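Local coordinates for protein acetaldehyde dehydrogenase (Acetylating) (Geobacillus thermoglucosidasius, PDB 5J78) that catalyses the reversible, NAD-dependent oxidation of acetaldehyde with coenzyme A to acetyl-CoA, as an acetylating aldehyde dehydrogenase, at residues A[74-79]-A[173-178]; A[145-150]-A[178-183]; A[244-249]-A[259-264]. All blocks are in the same frame, centred on the assembly; numbering follows the deposited sequence. Where two conformers were deposited one is given.

How the contacts relate
Contacts 1 and 2 share helix 170-186 and touch: CG1 of Val-147, from contact 2, lies 3.7 Å from CB of Ala-176, from contact 1. Contact 1 sets that helix against helix 55-84 at a partly buried site, where a methionine crosses the stem of a glutamate that pairs with one conformer of Arg-178. Contact 2 sets it against helix 143-156 in the interior, where only apolar groups meet between the helices. Contact 3 is also buried but belongs to another sheet, its centre about 30 Å from that of contact 1 and about 31 Å from that of contact 2; it joins a strand to a helix through isoleucine and valine methyls.

Contact 1: A[74-79]-A[173-178]; sequences GRLAAM and TAEAAR
This is a nearly antiparallel helix-helix contact, partly buried, in which Leu-76 and Met-79 of helix 55-84 meet Glu-175 and Ala-176 of helix 170-186. The latter helix lies against strands 160-165 and 194-196 of the mixed sheet, and helix 55-84 packs on another side of it. The local axes run at 162° to each other and approach to 10.0 Å, a spacing bridged by side chains. On the buried side, Leu-76 brings its CD2 methyl to 3.8 Å from the backbone N of Ala-176 and 4.0 Å from CB of the same residue. Thr-144 and Asn-96 also border this leucine. Towards the more open side, Met-79 passes across Glu-175 at about a right angle, and its SD sits 3.5 Å from Glu-175 CG. The methionine's terminal CE turns back over the root of the same side chain, 3.7 Å from Glu-175 CB. Glu-175 can serve both a sulfur and a charge because its CG stands anti to the backbone N (chi1 176°) while a bend at chi2 swings the carboxylate aside. In the conformer of Arg-178 given, one of two deposited, NH1 makes a salt bridge to Glu-175 OE1 at 3.0 Å, with the carboxylate oxygen at the edge of the guanidinium and nearly in its plane. An alanine here removes CG and the carboxylate; the guanidinium, in the conformer that uses it, would probably be left without its mate and freer to turn, and the Met-79 sulfur less well covered. The chemistry implies a division of labour within one glutamate: its aliphatic stem extends the apolar interface begun by Leu-76 and Ala-176, and its charged end is paired, in one conformer of Arg-178, along its own helix.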
ATOM      1  N   GLY A  74     -28.152 -33.638   5.461  1.00 25.80           N
ATOM      2  CA  GLY A  74     -28.128 -34.279   4.148  1.00 19.73           C
ATOM      3  C   GLY A  74     -28.329 -33.270   3.023  1.00 20.35           C
ATOM      4  O   GLY A  74     -27.643 -33.301   2.007  1.00 20.98           O
ATOM      5  N   ARG A  75     -29.248 -32.341   3.223  1.00 20.50           N
ATOM      6  CA  ARG A  75     -29.545 -31.374   2.177  1.00 23.97           C
ATOM      7  C   ARG A  75     -28.376 -30.411   1.951  1.00 20.55           C
ATOM      8  O   ARG A  75     -28.036 -30.104   0.807  1.00 14.10           O
ATOM      9  CB  ARG A  75     -30.833 -30.608   2.496  1.00 22.83           C
ATOM     10  CG  ARG A  75     -32.108 -31.338   2.020  1.00 32.90           C
ATOM     11  CD  ARG A  75     -33.376 -30.561   2.258  1.00 30.61           C
ATOM     12  NE  ARG A  75     -33.791 -30.627   3.652  1.00 25.70           N
ATOM     13  CZ  ARG A  75     -34.367 -31.683   4.210  1.00 32.17           C
ATOM     14  NH1 ARG A  75     -34.614 -32.779   3.501  1.00 36.10           N
ATOM     15  NH2 ARG A  75     -34.691 -31.641   5.487  1.00 33.76           N
ATOM     16  N   LEU A  76     -27.748 -29.957   3.035  1.00 20.07           N
ATOM     17  CA  LEU A  76     -26.547 -29.143   2.910  1.00 21.88           C
ATOM     18  C   LEU A  76     -25.424 -29.956   2.287  1.00 15.29           C
ATOM     19  O   LEU A  76     -24.670 -29.445   1.458  1.00 20.86           O
ATOM     20  CB  LEU A  76     -26.101 -28.596   4.269  1.00 19.70           C
ATOM     21  CG  LEU A  76     -27.090 -27.613   4.906  1.00 26.04           C
ATOM     22  CD1 LEU A  76     -26.746 -27.289   6.363  1.00 23.64           C
ATOM     23  CD2 LEU A  76     -27.123 -26.327   4.101  1.00 20.60           C
ATOM     24  N   ALA A  77     -25.280 -31.208   2.706  1.00 19.50           N
ATOM     25  CA  ALA A  77     -24.258 -32.051   2.120  1.00 18.23           C
ATOM     26  C   ALA A  77     -24.401 -32.069   0.587  1.00 22.41           C
ATOM     27  O   ALA A  77     -23.418 -31.873  -0.139  1.00 15.65           O
ATOM     28  CB  ALA A  77     -24.327 -33.471   2.693  1.00 21.27           C
ATOM     29  N   ALA A  78     -25.630 -32.268   0.103  1.00 26.46           N
ATOM     30  CA  ALA A  78     -25.889 -32.398  -1.335  1.00 22.72           C
ATOM     31  C   ALA A  78     -25.573 -31.108  -2.083  1.00 20.73           C
ATOM     32  O   ALA A  78     -24.936 -31.132  -3.135  1.00 21.36           O
ATOM     33  CB  ALA A  78     -27.354 -32.809  -1.575  1.00 27.87           C
ATOM     34  N   MET A  79     -26.011 -29.984  -1.540  1.00 16.28           N
ATOM     35  CA  MET A  79     -25.667 -28.693  -2.132  1.00 21.98           C
ATOM     36  C   MET A  79     -24.156 -28.498  -2.261  1.00 21.35           C
ATOM     37  O   MET A  79     -23.670 -28.008  -3.282  1.00 17.79           O
ATOM     38  CB  MET A  79     -26.261 -27.547  -1.309  1.00 21.87           C
ATOM     39  CG  MET A  79     -27.760 -27.400  -1.432  1.00 38.74           C
ATOM     40  SD  MET A  79     -28.374 -26.008  -0.455  1.00 33.56           S
ATOM     41  CE  MET A  79     -27.792 -24.664  -1.482  1.00 30.35           C
ATOM     42  N   THR A 173     -22.867 -22.349   1.318  1.00 24.25           N
ATOM     43  CA  THR A 173     -22.449 -21.609   2.525  1.00 18.95           C
ATOM     44  C   THR A 173     -23.576 -20.666   3.001  1.00 19.68           C
ATOM     45  O   THR A 173     -23.948 -20.667   4.174  1.00 15.66           O
ATOM     46  CB  THR A 173     -21.126 -20.799   2.274  1.00 14.91           C
ATOM     47  OG1 THR A 173     -20.102 -21.684   1.803  1.00 14.87           O
ATOM     48  CG2 THR A 173     -20.618 -20.132   3.567  1.00 17.95           C
ATOM     49  N   ALA A 174     -24.121 -19.871   2.089  1.00 15.33           N
ATOM     50  CA  ALA A 174     -25.226 -18.992   2.431  1.00 17.31           C
ATOM     51  C   ALA A 174     -26.462 -19.772   2.899  1.00 17.58           C
ATOM     52  O   ALA A 174     -27.165 -19.313   3.792  1.00 20.55           O
ATOM     53  CB  ALA A 174     -25.573 -18.097   1.244  1.00 21.86           C
ATOM     54  N   GLU A 175     -26.735 -20.943   2.326  1.00 22.75           N
ATOM     55  CA  GLU A 175     -27.910 -21.720   2.746  1.00 17.55           C
ATOM     56  C   GLU A 175     -27.708 -22.230   4.174  1.00 20.63           C
ATOM     57  O   GLU A 175     -28.638 -22.206   4.986  1.00 22.49           O
ATOM     58  CB  GLU A 175     -28.189 -22.890   1.770  1.00 22.17           C
ATOM     59  CG  GLU A 175     -29.363 -23.843   2.156  1.00 23.05           C
ATOM     60  CD  GLU A 175     -30.720 -23.156   2.353  1.00 27.83           C
ATOM     61  OE1 GLU A 175     -30.909 -21.995   1.932  1.00 22.05           O
ATOM     62  OE2 GLU A 175     -31.622 -23.796   2.938  1.00 34.66           O
ATOM     63  N   ALA A 176     -26.485 -22.645   4.497  1.00 18.90           N
ATOM     64  CA  ALA A 176     -26.176 -23.104   5.843  1.00 16.99           C
ATOM     65  C   ALA A 176     -26.357 -21.974   6.861  1.00 18.00           C
ATOM     66  O   ALA A 176     -26.921 -22.184   7.932  1.00 16.44           O
ATOM     67  CB  ALA A 176     -24.763 -23.657   5.902  1.00 27.27           C
ATOM     68  N   ALA A 177     -25.892 -20.776   6.524  1.00 14.69           N
ATOM     69  CA  ALA A 177     -26.117 -19.611   7.382  1.00 20.33           C
ATOM     70  C   ALA A 177     -27.618 -19.256   7.547  1.00 24.76           C
ATOM     71  O   ALA A 177     -28.066 -18.926   8.647  1.00 16.29           O
ATOM     72  CB  ALA A 177     -25.348 -18.404   6.831  1.00 18.13           C
ATOM     73  N   ARG A 178     -28.357 -19.325   6.441  0.51 20.07           N
ATOM     74  CA  ARG A 178     -29.792 -19.069   6.415  0.51 18.69           C
ATOM     75  C   ARG A 178     -30.511 -19.999   7.396  0.51 19.95           C
ATOM     76  O   ARG A 178     -31.328 -19.568   8.203  0.51 18.49           O
ATOM     77  CB  ARG A 178     -30.322 -19.277   4.987  0.51 24.27           C
ATOM     78  CG  ARG A 178     -31.461 -18.376   4.538  0.51 29.06           C
ATOM     79  CD  ARG A 178     -31.690 -18.506   3.009  0.51 22.31           C
ATOM     80  NE  ARG A 178     -30.777 -17.651   2.239  0.51 21.85           N
ATOM     81  CZ  ARG A 178     -29.941 -18.057   1.286  0.51 19.09           C
ATOM     82  NH1 ARG A 178     -29.859 -19.345   0.921  0.51 17.86           N
ATOM     83  NH2 ARG A 178     -29.179 -17.150   0.683  0.51 24.69           N
TER

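Contact 2: A[145-150]-A[178-183]; sequences STVIFK and RIMQEA. With ACT (acetate ion), chain I.
Two helices packed side by side on one face of the mixed sheet, 143-156 and 170-186, meet where Met-180 reaches Val-147 and Ile-148. Within 178-183, Met-180 alone makes the contact; Ala-176, a turn earlier on the same helix, also packs on Val-147. The CG of Met-180 approaches CG1 of Val-147 at 4.4 Å, and its sulfur settles beside Ile-148, SD being 4.4 Å from CG1 and as far from the backbone CA of that residue. The chain of Met-180 is folded rather than extended, and the bend at chi2 (-48°) brings SD beside Ile-148. These helices are the crossovers of successive beta-alpha-beta units of a Rossmann-like domain: helix 143-156 links the parallel strands 124-138 and 160-165, and helix 170-186 links 160-165 to 194-196. Val-147 faces the sheet at Ile-138, while Ile-148 is covered by Ala-69 of helix 55-84 and by Asn-96 and Ala-99 of helix 89-107. Near the start of helix 143-156, away from the methionine, Ser-145 holds an acetate ion, probably taken from the crystallisation liquor. Acetate OXT accepts two hydrogen bonds from Ser-145, from the backbone N at 3.0 Å and from OG at 2.6 Å, the hydroxyl being tucked between the backbone N and the carbonyl carbon (chi1 54°). Lys-92 and Lys-95 also bind the acetate, and the nearby helix N-terminus would probably favour an anion there.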
ATOM      1  N   SER A 145     -20.356 -27.482   6.998  1.00 15.00           N
ATOM      2  CA  SER A 145     -20.029 -27.928   8.347  1.00 16.71           C
ATOM      3  C   SER A 145     -19.308 -26.852   9.155  1.00 17.53           C
ATOM      4  O   SER A 145     -19.517 -26.757  10.376  1.00 15.76           O
ATOM      5  CB  SER A 145     -19.172 -29.190   8.329  1.00 15.61           C
ATOM      6  OG  SER A 145     -18.009 -29.040   7.543  1.00 19.33           O
ATOM      7  N   THR A 146     -18.488 -26.040   8.481  1.00 15.92           N
ATOM      8  CA  THR A 146     -17.725 -24.973   9.155  1.00 18.19           C
ATOM      9  C   THR A 146     -18.664 -23.834   9.579  1.00 17.52           C
ATOM     10  O   THR A 146     -18.469 -23.180  10.622  1.00 16.43           O
ATOM     11  CB  THR A 146     -16.593 -24.416   8.258  1.00 11.27           C
ATOM     12  OG1 THR A 146     -15.710 -25.478   7.861  1.00 14.11           O
ATOM     13  CG2 THR A 146     -15.755 -23.359   9.007  1.00 18.52           C
ATOM     14  N   VAL A 147     -19.679 -23.595   8.762  1.00 13.25           N
ATOM     15  CA  VAL A 147     -20.698 -22.613   9.078  1.00  9.77           C
ATOM     16  C   VAL A 147     -21.455 -23.040  10.315  1.00 15.34           C
ATOM     17  O   VAL A 147     -21.703 -22.219  11.218  1.00 18.86           O
ATOM     18  CB  VAL A 147     -21.696 -22.414   7.921  1.00 20.07           C
ATOM     19  CG1 VAL A 147     -22.950 -21.705   8.399  1.00 18.32           C
ATOM     20  CG2 VAL A 147     -21.043 -21.652   6.795  1.00 24.67           C
ATOM     21  N   ILE A 148     -21.841 -24.313  10.351  1.00 13.73           N
ATOM     22  CA  ILE A 148     -22.587 -24.847  11.488  1.00 18.17           C
ATOM     23  C   ILE A 148     -21.734 -24.715  12.752  1.00 15.73           C
ATOM     24  O   ILE A 148     -22.181 -24.188  13.769  1.00 16.56           O
ATOM     25  CB  ILE A 148     -22.974 -26.311  11.246  1.00 19.12           C
ATOM     26  CG1 ILE A 148     -24.008 -26.412  10.113  1.00 27.95           C
ATOM     27  CG2 ILE A 148     -23.518 -26.948  12.520  1.00 19.58           C
ATOM     28  CD1 ILE A 148     -24.130 -27.782   9.526  1.00 16.96           C
ATOM     29  N   PHE A 149     -20.498 -25.191  12.657  1.00 17.01           N
ATOM     30  CA  PHE A 149     -19.540 -25.157  13.764  1.00 17.84           C
ATOM     31  C   PHE A 149     -19.344 -23.727  14.287  1.00 19.38           C
ATOM     32  O   PHE A 149     -19.528 -23.464  15.474  1.00 16.24           O
ATOM     33  CB  PHE A 149     -18.217 -25.795  13.294  1.00 15.20           C
ATOM     34  CG  PHE A 149     -16.994 -25.259  13.977  1.00 13.73           C
ATOM     35  CD1 PHE A 149     -16.739 -25.535  15.328  1.00 15.87           C
ATOM     36  CD2 PHE A 149     -16.083 -24.492  13.271  1.00 15.13           C
ATOM     37  CE1 PHE A 149     -15.601 -25.019  15.959  1.00 17.69           C
ATOM     38  CE2 PHE A 149     -14.951 -23.971  13.895  1.00 16.56           C
ATOM     39  CZ  PHE A 149     -14.712 -24.235  15.242  1.00 14.58           C
ATOM     40  N   LYS A 150     -19.033 -22.794  13.388  1.00 20.85           N
ATOM     41  CA  LYS A 150     -18.767 -21.411  13.784  1.00 14.86           C
ATOM     42  C   LYS A 150     -20.000 -20.683  14.303  1.00 22.70           C
ATOM     43  O   LYS A 150     -19.912 -19.865  15.235  1.00 13.50           O
ATOM     44  CB  LYS A 150     -18.156 -20.639  12.610  1.00 14.97           C
ATOM     45  CG  LYS A 150     -16.732 -21.066  12.325  1.00 13.62           C
ATOM     46  CD  LYS A 150     -16.060 -20.212  11.252  1.00 15.29           C
ATOM     47  CE  LYS A 150     -14.601 -20.630  11.098  1.00 21.76           C
ATOM     48  NZ  LYS A 150     -13.877 -19.897  10.024  1.00 20.06           N
ATOM     49  N   ARG A 178     -28.357 -19.325   6.441  0.51 20.07           N
ATOM     50  CA  ARG A 178     -29.792 -19.069   6.415  0.51 18.69           C
ATOM     51  C   ARG A 178     -30.511 -19.999   7.396  0.51 19.95           C
ATOM     52  O   ARG A 178     -31.328 -19.568   8.203  0.51 18.49           O
ATOM     53  CB  ARG A 178     -30.322 -19.277   4.987  0.51 24.27           C
ATOM     54  CG  ARG A 178     -31.461 -18.376   4.538  0.51 29.06           C
ATOM     55  CD  ARG A 178     -31.690 -18.506   3.009  0.51 22.31           C
ATOM     56  NE  ARG A 178     -30.777 -17.651   2.239  0.51 21.85           N
ATOM     57  CZ  ARG A 178     -29.941 -18.057   1.286  0.51 19.09           C
ATOM     58  NH1 ARG A 178     -29.859 -19.345   0.921  0.51 17.86           N
ATOM     59  NH2 ARG A 178     -29.179 -17.150   0.683  0.51 24.69           N
ATOM     60  N   ILE A 179     -30.174 -21.281   7.327  1.00 22.92           N
ATOM     61  CA  ILE A 179     -30.759 -22.285   8.195  1.00 19.90           C
ATOM     62  C   ILE A 179     -30.393 -22.039   9.668  1.00 23.15           C
ATOM     63  O   ILE A 179     -31.236 -22.192  10.541  1.00 18.79           O
ATOM     64  CB  ILE A 179     -30.317 -23.694   7.762  1.00 18.19           C
ATOM     65  CG1 ILE A 179     -31.053 -24.098   6.478  1.00 24.60           C
ATOM     66  CG2 ILE A 179     -30.633 -24.733   8.831  1.00 23.39           C
ATOM     67  CD1 ILE A 179     -30.411 -25.244   5.759  1.00 37.09           C
ATOM     68  N   MET A 180     -29.150 -21.649   9.942  1.00 24.86           N
ATOM     69  CA  MET A 180     -28.746 -21.311  11.312  1.00 21.29           C
ATOM     70  C   MET A 180     -29.546 -20.117  11.881  1.00 19.28           C
ATOM     71  O   MET A 180     -30.002 -20.161  13.027  1.00 17.69           O
ATOM     72  CB  MET A 180     -27.237 -21.026  11.356  1.00 17.34           C
ATOM     73  CG  MET A 180     -26.331 -22.263  11.203  1.00 19.16           C
ATOM     74  SD  MET A 180     -26.743 -23.698  12.248  1.00 24.23           S
ATOM     75  CE  MET A 180     -27.888 -24.555  11.207  1.00 31.28           C
ATOM     76  N   GLN A 181     -29.728 -19.062  11.079  1.00 18.24           N
ATOM     77  CA  GLN A 181     -30.449 -17.860  11.521  1.00 20.68           C
ATOM     78  C   GLN A 181     -31.934 -18.130  11.756  1.00 26.29           C
ATOM     79  O   GLN A 181     -32.523 -17.624  12.710  1.00 14.96           O
ATOM     80  CB  GLN A 181     -30.285 -16.736  10.493  1.00 19.60           C
ATOM     81  CG  GLN A 181     -31.159 -15.535  10.722  1.00 18.53           C
ATOM     82  CD  GLN A 181     -30.737 -14.759  11.960  1.00 29.33           C
ATOM     83  OE1 GLN A 181     -29.593 -14.869  12.419  1.00 26.14           O
ATOM     84  NE2 GLN A 181     -31.658 -13.976  12.509  1.00 19.00           N
ATOM     85  N   GLU A 182     -32.547 -18.904  10.871  1.00 18.47           N
ATOM     86  CA  GLU A 182     -33.967 -19.231  11.018  1.00 20.30           C
ATOM     87  C   GLU A 182     -34.201 -20.080  12.259  1.00 20.72           C
ATOM     88  O   GLU A 182     -35.157 -19.854  12.992  1.00 24.75           O
ATOM     89  CB  GLU A 182     -34.487 -19.944   9.765  1.00 25.68           C
ATOM     90  CG  GLU A 182     -34.650 -18.966   8.624  1.00 50.65           C
ATOM     91  CD  GLU A 182     -35.029 -19.603   7.305  1.00 63.83           C
ATOM     92  OE1 GLU A 182     -35.159 -20.853   7.245  1.00 52.68           O
ATOM     93  OE2 GLU A 182     -35.198 -18.828   6.329  1.00 49.08           O
ATOM     94  N   ALA A 183     -33.329 -21.058  12.491  1.00 20.49           N
ATOM     95  CA  ALA A 183     -33.380 -21.853  13.720  1.00 22.71           C
ATOM     96  C   ALA A 183     -33.217 -20.979  14.972  1.00 24.74           C
ATOM     97  O   ALA A 183     -33.879 -21.188  15.984  1.00 20.85           O
ATOM     98  CB  ALA A 183     -32.303 -22.926  13.683  1.00 20.30           C
TER
HETATM   99  C   ACT I1005     -19.039 -30.007   4.226  1.00 11.09           C
HETATM  100  O   ACT I1005     -18.092 -30.373   3.506  1.00 26.46           O
HETATM  101  OXT ACT I1005     -18.827 -29.112   5.028  1.00 14.21           O
HETATM  102  CH3 ACT I1005     -20.383 -30.660   4.167  1.00 49.64           C

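Contact 3: A[244-249]-A[259-264]; sequences VPVYIH and QLIIQS
Ile-261 overlaps Ile-248 with its delta methyl, CD1 to CD1 at 3.8 Å, the two side chains crossing obliquely between helix 254-265 and strand 244-248. The same Ile-261 CD1 also reaches Val-246, whose CG1 lies 4.4 Å away, so a single methyl of the helix spans two strand residues that point to the same side. In both isoleucines CG1 stands anti to the carbonyl carbon (chi1 -73° in Ile-261, -51° in Ile-248), and the extended branch carries CD1 out to the meeting point. Leu-279 and His-399, from the strands flanking 244-248, also touch Ile-261, which thus sits over three neighbouring strands of the sheet. The intervening Tyr-247 projects to the other side, against helix 376-388. On the helix, Gln-259 NE2 donates to Gln-263 OE1 at 3.2 Å, one turn further on, coming from well above the carbonyl plane of its partner. Gln-263 uses its own NE2 to bind the backbone oxygen of Met-473 of a second subunit, so this helix packs on the sheet through Ile-261 and meets the assembly through its glutamine side. Cys-273, found as 3-sulfinoalanine, lies between that helix and strand 276-282. Strand 244-248, helix 254-265 and the adjacent parallel strand 276-282 form a beta-alpha-beta crossover in the seven-stranded parallel sheet of the aldehyde dehydrogenase fold.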
ATOM      1  N   VAL A 244      -0.076 -34.219   6.639  1.00 22.13           N
ATOM      2  CA  VAL A 244       0.064 -35.098   7.797  1.00 21.16           C
ATOM      3  C   VAL A 244       0.812 -36.400   7.514  1.00 21.25           C
ATOM      4  O   VAL A 244       0.351 -37.220   6.719  1.00 22.68           O
ATOM      5  CB  VAL A 244      -1.299 -35.457   8.359  1.00 21.89           C
ATOM      6  CG1 VAL A 244      -1.165 -36.429   9.544  1.00 26.17           C
ATOM      7  CG2 VAL A 244      -2.047 -34.191   8.761  1.00 18.22           C
ATOM      8  N   PRO A 245       1.965 -36.593   8.181  1.00 23.77           N
ATOM      9  CA  PRO A 245       2.686 -37.861   8.084  1.00 19.05           C
ATOM     10  C   PRO A 245       2.231 -38.812   9.168  1.00 21.89           C
ATOM     11  O   PRO A 245       1.997 -38.360  10.290  1.00 17.79           O
ATOM     12  CB  PRO A 245       4.140 -37.442   8.276  1.00 24.42           C
ATOM     13  CG  PRO A 245       4.042 -36.288   9.254  1.00 25.09           C
ATOM     14  CD  PRO A 245       2.764 -35.564   8.887  1.00 28.19           C
ATOM     15  N   VAL A 246       2.102 -40.097   8.842  1.00 19.13           N
ATOM     16  CA  VAL A 246       1.682 -41.092   9.819  1.00 22.04           C
ATOM     17  C   VAL A 246       2.668 -42.253   9.830  1.00 26.40           C
ATOM     18  O   VAL A 246       2.974 -42.848   8.790  1.00 26.85           O
ATOM     19  CB  VAL A 246       0.247 -41.604   9.539  1.00 23.95           C
ATOM     20  CG1 VAL A 246      -0.176 -42.650  10.574  1.00 22.80           C
ATOM     21  CG2 VAL A 246      -0.714 -40.461   9.566  1.00 25.65           C
ATOM     22  N   TYR A 247       3.166 -42.550  11.028  1.00 24.32           N
ATOM     23  CA  TYR A 247       4.164 -43.613  11.254  1.00 22.54           C
ATOM     24  C   TYR A 247       3.474 -44.901  11.671  1.00 23.77           C
ATOM     25  O   TYR A 247       2.730 -44.907  12.652  1.00 25.52           O
ATOM     26  CB  TYR A 247       5.157 -43.165  12.333  1.00 28.40           C
ATOM     27  CG  TYR A 247       6.238 -44.152  12.731  1.00 35.42           C
ATOM     28  CD1 TYR A 247       6.864 -44.967  11.788  1.00 35.34           C
ATOM     29  CD2 TYR A 247       6.662 -44.241  14.060  1.00 27.98           C
ATOM     30  CE1 TYR A 247       7.869 -45.866  12.168  1.00 28.41           C
ATOM     31  CE2 TYR A 247       7.662 -45.130  14.441  1.00 33.19           C
ATOM     32  CZ  TYR A 247       8.263 -45.936  13.489  1.00 36.37           C
ATOM     33  OH  TYR A 247       9.256 -46.812  13.869  1.00 43.46           O
ATOM     34  N   ILE A 248       3.695 -45.985  10.923  1.00 20.72           N
ATOM     35  CA  ILE A 248       3.247 -47.307  11.368  1.00 34.21           C
ATOM     36  C   ILE A 248       4.481 -48.050  11.864  1.00 23.33           C
ATOM     37  O   ILE A 248       5.340 -48.455  11.086  1.00 25.31           O
ATOM     38  CB  ILE A 248       2.529 -48.131  10.266  1.00 28.20           C
ATOM     39  CG1 ILE A 248       1.410 -47.312   9.614  1.00 30.17           C
ATOM     40  CG2 ILE A 248       1.941 -49.427  10.873  1.00 20.09           C
ATOM     41  CD1 ILE A 248       0.728 -47.991   8.415  1.00 24.83           C
ATOM     42  N   HIS A 249       4.560 -48.191  13.179  1.00 35.47           N
ATOM     43  CA  HIS A 249       5.675 -48.861  13.839  1.00 33.53           C
ATOM     44  C   HIS A 249       5.446 -50.378  13.818  1.00 36.53           C
ATOM     45  O   HIS A 249       4.297 -50.829  13.796  1.00 25.12           O
ATOM     46  CB  HIS A 249       5.792 -48.336  15.269  1.00 29.71           C
ATOM     47  CG  HIS A 249       6.798 -49.048  16.112  1.00 32.93           C
ATOM     48  ND1 HIS A 249       6.434 -49.869  17.160  1.00 31.25           N
ATOM     49  CD2 HIS A 249       8.151 -49.035  16.092  1.00 27.81           C
ATOM     50  CE1 HIS A 249       7.523 -50.350  17.733  1.00 37.60           C
ATOM     51  NE2 HIS A 249       8.577 -49.852  17.112  1.00 31.48           N
ATOM     52  N   GLN A 259      -7.180 -49.980   8.478  1.00 24.28           N
ATOM     53  CA  GLN A 259      -8.596 -49.652   8.483  1.00 26.60           C
ATOM     54  C   GLN A 259      -8.843 -48.221   8.967  1.00 26.34           C
ATOM     55  O   GLN A 259      -9.631 -47.481   8.367  1.00 23.04           O
ATOM     56  CB  GLN A 259      -9.358 -50.651   9.359  1.00 28.06           C
ATOM     57  CG  GLN A 259     -10.864 -50.487   9.351  1.00 36.30           C
ATOM     58  CD  GLN A 259     -11.356 -49.397  10.291  1.00 57.24           C
ATOM     59  OE1 GLN A 259     -11.009 -49.376  11.475  1.00 60.69           O
ATOM     60  NE2 GLN A 259     -12.170 -48.482   9.763  1.00 60.39           N
ATOM     61  N   LEU A 260      -8.189 -47.828  10.053  1.00 28.22           N
ATOM     62  CA  LEU A 260      -8.373 -46.475  10.573  1.00 22.78           C
ATOM     63  C   LEU A 260      -7.874 -45.450   9.547  1.00 21.63           C
ATOM     64  O   LEU A 260      -8.533 -44.427   9.314  1.00 22.63           O
ATOM     65  CB  LEU A 260      -7.650 -46.298  11.921  1.00 24.83           C
ATOM     66  CG  LEU A 260      -8.250 -47.075  13.095  1.00 21.38           C
ATOM     67  CD1 LEU A 260      -7.251 -47.263  14.243  1.00 17.78           C
ATOM     68  CD2 LEU A 260      -9.518 -46.412  13.588  1.00 24.65           C
ATOM     69  N   ILE A 261      -6.738 -45.750   8.911  1.00 22.10           N
ATOM     70  CA  ILE A 261      -6.119 -44.845   7.943  1.00 17.02           C
ATOM     71  C   ILE A 261      -6.969 -44.685   6.678  1.00 28.63           C
ATOM     72  O   ILE A 261      -7.147 -43.574   6.177  1.00 22.01           O
ATOM     73  CB  ILE A 261      -4.709 -45.332   7.554  1.00 18.57           C
ATOM     74  CG1 ILE A 261      -3.728 -45.097   8.711  1.00 23.50           C
ATOM     75  CG2 ILE A 261      -4.202 -44.594   6.324  1.00 19.09           C
ATOM     76  CD1 ILE A 261      -2.415 -45.877   8.565  1.00 19.50           C
ATOM     77  N   ILE A 262      -7.513 -45.788   6.170  1.00 19.36           N
ATOM     78  CA  ILE A 262      -8.290 -45.731   4.933  1.00 23.61           C
ATOM     79  C   ILE A 262      -9.608 -45.025   5.189  1.00 22.07           C
ATOM     80  O   ILE A 262     -10.048 -44.201   4.385  1.00 22.49           O
ATOM     81  CB  ILE A 262      -8.534 -47.148   4.338  1.00 25.63           C
ATOM     82  CG1 ILE A 262      -7.247 -47.664   3.712  1.00 26.32           C
ATOM     83  CG2 ILE A 262      -9.631 -47.113   3.289  1.00 23.22           C
ATOM     84  CD1 ILE A 262      -7.306 -49.150   3.226  1.00 23.68           C
ATOM     85  N   GLN A 263     -10.235 -45.321   6.318  1.00 17.89           N
ATOM     86  CA  GLN A 263     -11.469 -44.635   6.649  1.00 21.86           C
ATOM     87  C   GLN A 263     -11.246 -43.110   6.740  1.00 28.52           C
ATOM     88  O   GLN A 263     -12.052 -42.320   6.245  1.00 19.58           O
ATOM     89  CB  GLN A 263     -12.050 -45.158   7.965  1.00 23.79           C
ATOM     90  CG  GLN A 263     -13.488 -44.683   8.195  1.00 34.16           C
ATOM     91  CD  GLN A 263     -14.040 -45.043   9.568  1.00 51.36           C
ATOM     92  OE1 GLN A 263     -13.337 -45.590  10.426  1.00 57.42           O
ATOM     93  NE2 GLN A 263     -15.308 -44.723   9.781  1.00 38.41           N
ATOM     94  N   SER A 264     -10.146 -42.713   7.367  1.00 24.49           N
ATOM     95  CA  SER A 264      -9.825 -41.303   7.558  1.00 17.59           C
ATOM     96  C   SER A 264      -9.424 -40.633   6.246  1.00 20.89           C
ATOM     97  O   SER A 264      -9.884 -39.528   5.941  1.00 18.35           O
ATOM     98  CB  SER A 264      -8.693 -41.150   8.592  1.00 23.38           C
ATOM     99  OG  SER A 264      -8.129 -39.856   8.555  1.00 22.81           O
TER